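Local coordinates for protein twin-arginine translocation pathway signal (Rhodoferax ferrireducens, PDB 5IM2) that probably serves as the solute-binding component of a TRAP transporter, capturing a small carboxylate in the cleft between its lobes, here copurified benzoate, at residues G121-F129 with Y148-D159. Sequence-based numbering, arbitrary orientation.
Sequences GRFPRIEVF and YMQTMALDEFKD
The side chains of Arg125 and Glu156 run alongside each other, pointing opposite ways, and the Glu156 carboxylate reaches the backbone at Arg125 and Ile126, by the 3-10 segment that includes 126-129. Its two oxygens take successive amides on their syn lone pairs: Arg125 N to OE2 of Glu156 at 2.9 Å and Ile126 N to OE1 of Glu156 at 2.8 Å. Glu156 OE2 is also met from above the carboxylate plane by Arg125 NE (3.1 Å), so two protein donors and a water hold this buried oxygen. The bend of the Arg125 chain at chi3 (-78°) turns the guanidinium onto Asp155, and Arg125 thereby forms salt bridges with both acids, a three-residue network. Each Asp155 oxygen meets one nitrogen, Arg125 NH2 to Asp155 OD2 at 2.6 Å and nearly straight, NH1 to OD1 more bent, the two planes 52° apart. One water links Arg125 NH1 to the carbonyl of Met152 at the end of helix 138-152; another joins NH2 to Glu156 OE2. The Ala153 methyl lies over one guanidinium face.

Tyr148 donates its hydroxyl to the carbonyl of Arg125 from above the carbonyl plane (Tyr148 OH to Arg125 O 2.8 Å). Val128 CG1 sits over this ring in a CH-pi contact, and Phe129 points its edge at the ring in a T-shaped pair, planes 85° apart. Phe123 and Phe157 form an offset stack, centroids 4.7 Å apart, with Arg122 CG over the opposite face of Phe123. Between these aromatic groups, Ile126 CB packs on Met149 SD (3.7 Å). Arg122 makes a long salt bridge to Asp159, its stronger partner being Asp102; Asp159 OD1 is hydrogen-bonded to Tyr101 OH.

The contact thus ties the loop after strand 111-114 to the end of helix 138-152 and the turn leading into strand 161-167, whose Leu165 touches Ile126, Met149 and Phe157, while helices 334-345 and 350-367 pack against Val128 and Tyr148.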
ATOM      1  N   GLY A 121     -12.630  -1.375  -7.671  1.00 39.81           N
ATOM      2  CA  GLY A 121     -13.521  -0.232  -7.826  1.00 32.76           C
ATOM      3  C   GLY A 121     -14.415   0.139  -6.647  1.00 33.66           C
ATOM      4  O   GLY A 121     -15.324   0.956  -6.802  1.00 29.78           O
ATOM      5  N   ARG A 122     -14.161  -0.418  -5.460  1.00 25.22           N
ATOM      6  CA  ARG A 122     -14.920  -0.052  -4.262  1.00 21.12           C
ATOM      7  C   ARG A 122     -14.498   1.309  -3.704  1.00 15.28           C
ATOM      8  O   ARG A 122     -15.333   2.048  -3.169  1.00 24.02           O
ATOM      9  CB  ARG A 122     -14.725  -1.111  -3.181  1.00 19.31           C
ATOM     10  CG  ARG A 122     -15.303  -0.809  -1.822  1.00 31.06           C
ATOM     11  CD  ARG A 122     -16.729  -1.297  -1.661  1.00 45.88           C
ATOM     12  NE  ARG A 122     -17.082  -1.363  -0.241  1.00 56.47           N
ATOM     13  CZ  ARG A 122     -16.922  -2.431   0.547  1.00 49.05           C
ATOM     14  NH1 ARG A 122     -16.423  -3.579   0.080  1.00 37.86           N
ATOM     15  NH2 ARG A 122     -17.283  -2.358   1.823  1.00 38.96           N
ATOM     16  N   PHE A 123     -13.216   1.649  -3.797  1.00 20.23           N
ATOM     17  CA  PHE A 123     -12.668   2.868  -3.195  1.00 17.36           C
ATOM     18  C   PHE A 123     -11.971   3.685  -4.282  1.00 17.29           C
ATOM     19  O   PHE A 123     -10.746   3.784  -4.329  1.00 16.47           O
ATOM     20  CB  PHE A 123     -11.721   2.543  -2.041  1.00 19.99           C
ATOM     21  CG  PHE A 123     -12.308   1.653  -1.021  1.00 15.35           C
ATOM     22  CD1 PHE A 123     -13.273   2.132  -0.128  1.00 21.76           C
ATOM     23  CD2 PHE A 123     -11.945   0.309  -0.948  1.00 19.25           C
ATOM     24  CE1 PHE A 123     -13.846   1.301   0.831  1.00 23.92           C
ATOM     25  CE2 PHE A 123     -12.504  -0.515   0.007  1.00 23.11           C
ATOM     26  CZ  PHE A 123     -13.454  -0.018   0.913  1.00 26.34           C
ATOM     27  N   PRO A 124     -12.746   4.286  -5.192  1.00 19.21           N
ATOM     28  CA  PRO A 124     -12.128   4.911  -6.363  1.00 18.17           C
ATOM     29  C   PRO A 124     -11.322   6.152  -6.056  1.00 16.87           C
ATOM     30  O   PRO A 124     -10.324   6.394  -6.739  1.00 16.29           O
ATOM     31  CB  PRO A 124     -13.329   5.235  -7.254  1.00 17.23           C
ATOM     32  CG  PRO A 124     -14.488   5.341  -6.331  1.00 22.32           C
ATOM     33  CD  PRO A 124     -14.215   4.321  -5.254  1.00 21.36           C
ATOM     34  N   ARG A 125     -11.707   6.970  -5.077  1.00 16.33           N
ATOM     35  CA  ARG A 125     -11.020   8.259  -4.961  1.00 16.40           C
ATOM     36  C   ARG A 125      -9.633   8.158  -4.316  1.00 17.46           C
ATOM     37  O   ARG A 125      -8.742   8.963  -4.632  1.00 14.56           O
ATOM     38  CB  ARG A 125     -11.895   9.234  -4.180  1.00 15.65           C
ATOM     39  CG  ARG A 125     -13.085   9.715  -4.945  1.00 16.07           C
ATOM     40  CD  ARG A 125     -14.076  10.405  -4.060  1.00 26.72           C
ATOM     41  NE  ARG A 125     -14.861   9.438  -3.326  1.00 20.97           N
ATOM     42  CZ  ARG A 125     -15.936   9.736  -2.600  1.00 28.78           C
ATOM     43  NH1 ARG A 125     -16.344  10.995  -2.473  1.00 31.69           N
ATOM     44  NH2 ARG A 125     -16.592   8.769  -1.985  1.00 30.19           N
ATOM     45  N   ILE A 126      -9.410   7.190  -3.418  1.00 16.41           N
ATOM     46  CA  ILE A 126      -8.101   7.080  -2.792  1.00 16.89           C
ATOM     47  C   ILE A 126      -7.043   6.633  -3.796  1.00 15.17           C
ATOM     48  O   ILE A 126      -5.833   6.787  -3.559  1.00 14.14           O
ATOM     49  CB  ILE A 126      -8.160   6.128  -1.584  1.00 16.01           C
ATOM     50  CG1 ILE A 126      -6.894   6.289  -0.760  1.00 17.33           C
ATOM     51  CG2 ILE A 126      -8.344   4.691  -2.001  1.00 16.97           C
ATOM     52  CD1 ILE A 126      -6.826   5.350   0.460  1.00 27.47           C
ATOM     53  N   GLU A 127      -7.484   6.091  -4.936  1.00 19.88           N
ATOM     54  CA  GLU A 127      -6.588   5.582  -5.967  1.00 14.06           C
ATOM     55  C   GLU A 127      -5.703   6.650  -6.601  1.00 14.17           C
ATOM     56  O   GLU A 127      -4.768   6.297  -7.320  1.00 14.19           O
ATOM     57  CB  GLU A 127      -7.376   4.938  -7.111  1.00 24.01           C
ATOM     58  CG  GLU A 127      -8.139   3.686  -6.846  1.00 34.51           C
ATOM     59  CD  GLU A 127      -8.917   3.243  -8.106  1.00 34.76           C
ATOM     60  OE1 GLU A 127      -9.246   4.099  -8.992  1.00 27.15           O
ATOM     61  OE2 GLU A 127      -9.209   2.042  -8.216  1.00 41.67           O
ATOM     62  N   VAL A 128      -5.975   7.935  -6.368  1.00 18.91           N
ATOM     63  CA  VAL A 128      -5.159   8.996  -6.937  1.00 16.71           C
ATOM     64  C   VAL A 128      -3.694   8.804  -6.533  1.00 11.88           C
ATOM     65  O   VAL A 128      -2.770   9.180  -7.269  1.00 17.11           O
ATOM     66  CB  VAL A 128      -5.731  10.364  -6.502  1.00 15.21           C
ATOM     67  CG1 VAL A 128      -5.534  10.608  -5.011  1.00 14.27           C
ATOM     68  CG2 VAL A 128      -5.149  11.478  -7.356  1.00 13.34           C
ATOM     69  N   PHE A 129      -3.457   8.227  -5.362  1.00 13.94           N
ATOM     70  CA  PHE A 129      -2.089   8.080  -4.852  1.00 13.82           C
ATOM     71  C   PHE A 129      -1.337   6.927  -5.477  1.00 11.26           C
ATOM     72  O   PHE A 129      -0.105   6.835  -5.311  1.00 16.38           O
ATOM     73  CB  PHE A 129      -2.127   7.931  -3.329  1.00 15.42           C
ATOM     74  CG  PHE A 129      -2.516   9.199  -2.657  1.00 12.56           C
ATOM     75  CD1 PHE A 129      -1.603  10.234  -2.524  1.00 15.71           C
ATOM     76  CD2 PHE A 129      -3.835   9.428  -2.268  1.00 12.71           C
ATOM     77  CE1 PHE A 129      -1.982  11.428  -1.986  1.00 17.74           C
ATOM     78  CE2 PHE A 129      -4.219  10.629  -1.720  1.00 15.46           C
ATOM     79  CZ  PHE A 129      -3.307  11.634  -1.589  1.00 15.90           C
ATOM     80  N   TYR A 148      -6.182  14.247   2.423  1.00 13.33           N
ATOM     81  CA  TYR A 148      -7.045  14.111   1.244  1.00 14.45           C
ATOM     82  C   TYR A 148      -8.364  13.406   1.573  1.00 19.81           C
ATOM     83  O   TYR A 148      -9.450  13.869   1.202  1.00 17.69           O
ATOM     84  CB  TYR A 148      -6.277  13.349   0.163  1.00 15.31           C
ATOM     85  CG  TYR A 148      -7.009  12.996  -1.121  1.00 15.12           C
ATOM     86  CD1 TYR A 148      -7.712  11.807  -1.209  1.00 18.42           C
ATOM     87  CD2 TYR A 148      -6.935  13.796  -2.238  1.00 18.40           C
ATOM     88  CE1 TYR A 148      -8.372  11.421  -2.386  1.00 15.72           C
ATOM     89  CE2 TYR A 148      -7.584  13.422  -3.438  1.00 15.25           C
ATOM     90  CZ  TYR A 148      -8.281  12.211  -3.493  1.00 17.13           C
ATOM     91  OH  TYR A 148      -8.910  11.775  -4.640  1.00 17.28           O
ATOM     92  N   MET A 149      -8.303  12.251   2.224  1.00 16.76           N
ATOM     93  CA  MET A 149      -9.550  11.531   2.446  1.00 18.88           C
ATOM     94  C   MET A 149     -10.434  12.289   3.425  1.00 19.38           C
ATOM     95  O   MET A 149     -11.660  12.345   3.261  1.00 21.77           O
ATOM     96  CB  MET A 149      -9.269  10.111   2.935  1.00 21.64           C
ATOM     97  CG  MET A 149      -8.547   9.271   1.897  1.00 23.54           C
ATOM     98  SD  MET A 149      -9.368   9.140   0.257  1.00 25.49           S
ATOM     99  CE  MET A 149     -10.893   8.296   0.655  1.00 29.65           C
ATOM    100  N   GLN A 150      -9.816  12.918   4.425  1.00 19.98           N
ATOM    101  CA  GLN A 150     -10.569  13.605   5.461  1.00 25.62           C
ATOM    102  C   GLN A 150     -11.307  14.801   4.902  1.00 27.68           C
ATOM    103  O   GLN A 150     -12.415  15.111   5.344  1.00 23.32           O
ATOM    104  CB  GLN A 150      -9.624  14.063   6.570  1.00 33.70           C
ATOM    105  CG  GLN A 150      -9.363  13.027   7.607  1.00 62.45           C
ATOM    106  CD  GLN A 150     -10.546  12.826   8.519  1.00 86.07           C
ATOM    107  OE1 GLN A 150     -11.320  11.881   8.353  1.00101.55           O
ATOM    108  NE2 GLN A 150     -10.694  13.716   9.495  1.00 87.95           N
ATOM    109  N   THR A 151     -10.697  15.507   3.958  1.00 19.26           N
ATOM    110  CA  THR A 151     -11.244  16.780   3.505  1.00 23.73           C
ATOM    111  C   THR A 151     -12.009  16.649   2.202  1.00 23.28           C
ATOM    112  O   THR A 151     -13.002  17.350   2.008  1.00 26.79           O
ATOM    113  CB  THR A 151     -10.131  17.824   3.351  1.00 24.81           C
ATOM    114  OG1 THR A 151      -9.187  17.401   2.361  1.00 32.49           O
ATOM    115  CG2 THR A 151      -9.407  18.009   4.664  1.00 24.25           C
ATOM    116  N   MET A 152     -11.615  15.709   1.347  1.00 24.23           N
ATOM    117  CA  MET A 152     -12.135  15.592  -0.007  1.00 21.51           C
ATOM    118  C   MET A 152     -13.091  14.431  -0.223  1.00 27.32           C
ATOM    119  O   MET A 152     -13.909  14.490  -1.138  1.00 28.23           O
ATOM    120  CB  MET A 152     -10.984  15.388  -1.004  1.00 20.26           C
ATOM    121  CG  MET A 152      -9.829  16.417  -0.928  1.00 20.43           C
ATOM    122  SD  MET A 152     -10.449  18.106  -1.132  1.00 25.90           S
ATOM    123  CE  MET A 152     -10.827  18.048  -2.886  1.00 20.85           C
ATOM    124  N   ALA A 153     -12.974  13.364   0.556  1.00 22.21           N
ATOM    125  CA  ALA A 153     -13.625  12.099   0.247  1.00 26.16           C
ATOM    126  C   ALA A 153     -13.973  11.386   1.550  1.00 21.13           C
ATOM    127  O   ALA A 153     -13.730  10.187   1.718  1.00 21.48           O
ATOM    128  CB  ALA A 153     -12.740  11.223  -0.638  1.00 27.85           C
ATOM    129  N   LEU A 154     -14.600  12.120   2.474  1.00 26.45           N
ATOM    130  CA  LEU A 154     -14.914  11.554   3.778  1.00 25.98           C
ATOM    131  C   LEU A 154     -15.948  10.444   3.674  1.00 28.94           C
ATOM    132  O   LEU A 154     -15.964   9.541   4.514  1.00 35.26           O
ATOM    133  CB  LEU A 154     -15.379  12.665   4.711  1.00 33.91           C
ATOM    134  CG  LEU A 154     -15.622  12.301   6.172  1.00 31.23           C
ATOM    135  CD1 LEU A 154     -14.344  11.836   6.874  1.00 35.88           C
ATOM    136  CD2 LEU A 154     -16.230  13.504   6.855  1.00 38.23           C
ATOM    137  N   ASP A 155     -16.793  10.465   2.644  1.00 23.94           N
ATOM    138  CA  ASP A 155     -17.828   9.441   2.539  1.00 25.00           C
ATOM    139  C   ASP A 155     -17.311   8.120   1.980  1.00 25.54           C
ATOM    140  O   ASP A 155     -18.032   7.126   2.041  1.00 26.94           O
ATOM    141  CB  ASP A 155     -18.962   9.930   1.656  1.00 34.41           C
ATOM    142  CG  ASP A 155     -18.483  10.288   0.285  1.00 43.28           C
ATOM    143  OD1 ASP A 155     -17.882  11.379   0.140  1.00 53.86           O
ATOM    144  OD2 ASP A 155     -18.676   9.471  -0.637  1.00 47.47           O
ATOM    145  N   GLU A 156     -16.083   8.075   1.446  1.00 19.96           N
ATOM    146  CA  GLU A 156     -15.594   6.857   0.798  1.00 15.76           C
ATOM    147  C   GLU A 156     -15.417   5.715   1.783  1.00 16.46           C
ATOM    148  O   GLU A 156     -15.595   4.544   1.408  1.00 21.93           O
ATOM    149  CB  GLU A 156     -14.264   7.129   0.067  1.00 18.29           C
ATOM    150  CG  GLU A 156     -13.585   5.910  -0.575  1.00 20.35           C
ATOM    151  CD  GLU A 156     -12.890   6.250  -1.896  1.00 17.68           C
ATOM    152  OE1 GLU A 156     -11.626   6.158  -1.974  1.00 19.87           O
ATOM    153  OE2 GLU A 156     -13.609   6.631  -2.850  1.00 23.81           O
ATOM    154  N   PHE A 157     -15.061   6.027   3.026  1.00 20.74           N
ATOM    155  CA  PHE A 157     -14.869   5.023   4.058  1.00 17.76           C
ATOM    156  C   PHE A 157     -15.847   5.215   5.213  1.00 23.79           C
ATOM    157  O   PHE A 157     -15.546   4.834   6.346  1.00 25.23           O
ATOM    158  CB  PHE A 157     -13.447   5.065   4.604  1.00 17.73           C
ATOM    159  CG  PHE A 157     -12.364   4.617   3.627  1.00 26.57           C
ATOM    160  CD1 PHE A 157     -12.215   3.275   3.280  1.00 25.27           C
ATOM    161  CD2 PHE A 157     -11.462   5.534   3.106  1.00 31.29           C
ATOM    162  CE1 PHE A 157     -11.212   2.874   2.424  1.00 23.21           C
ATOM    163  CE2 PHE A 157     -10.452   5.121   2.228  1.00 32.48           C
ATOM    164  CZ  PHE A 157     -10.329   3.795   1.901  1.00 24.96           C
ATOM    165  N   LYS A 158     -17.003   5.817   4.954  1.00 24.85           N
ATOM    166  CA  LYS A 158     -17.876   6.238   6.049  1.00 27.44           C
ATOM    167  C   LYS A 158     -18.510   5.067   6.778  1.00 22.37           C
ATOM    168  O   LYS A 158     -19.106   5.275   7.848  1.00 26.06           O
ATOM    169  CB  LYS A 158     -18.974   7.171   5.536  1.00 30.73           C
ATOM    170  CG  LYS A 158     -19.937   6.530   4.549  1.00 34.49           C
ATOM    171  CD  LYS A 158     -21.031   7.513   4.147  1.00 44.45           C
ATOM    172  CE  LYS A 158     -22.146   6.820   3.391  1.00 57.83           C
ATOM    173  NZ  LYS A 158     -22.274   7.322   1.997  1.00 76.75           N
ATOM    174  N   ASP A 159     -18.361   3.847   6.258  1.00 20.40           N
ATOM    175  CA  ASP A 159     -18.936   2.685   6.908  1.00 19.55           C
ATOM    176  C   ASP A 159     -17.985   2.062   7.924  1.00 19.90           C
ATOM    177  O   ASP A 159     -18.366   1.088   8.588  1.00 20.64           O
ATOM    178  CB  ASP A 159     -19.410   1.651   5.869  1.00 27.02           C
ATOM    179  CG  ASP A 159     -18.383   1.350   4.793  1.00 33.20           C
ATOM    180  OD1 ASP A 159     -17.351   2.040   4.726  1.00 25.95           O
ATOM    181  OD2 ASP A 159     -18.639   0.419   3.987  1.00 34.11           O
TER
HETATM  182  O   HOH W   1     -15.229  13.448  -3.167  1.00 25.83           O
HETATM  183  O   HOH W   2     -16.286   6.054  -2.898  1.00 26.56           O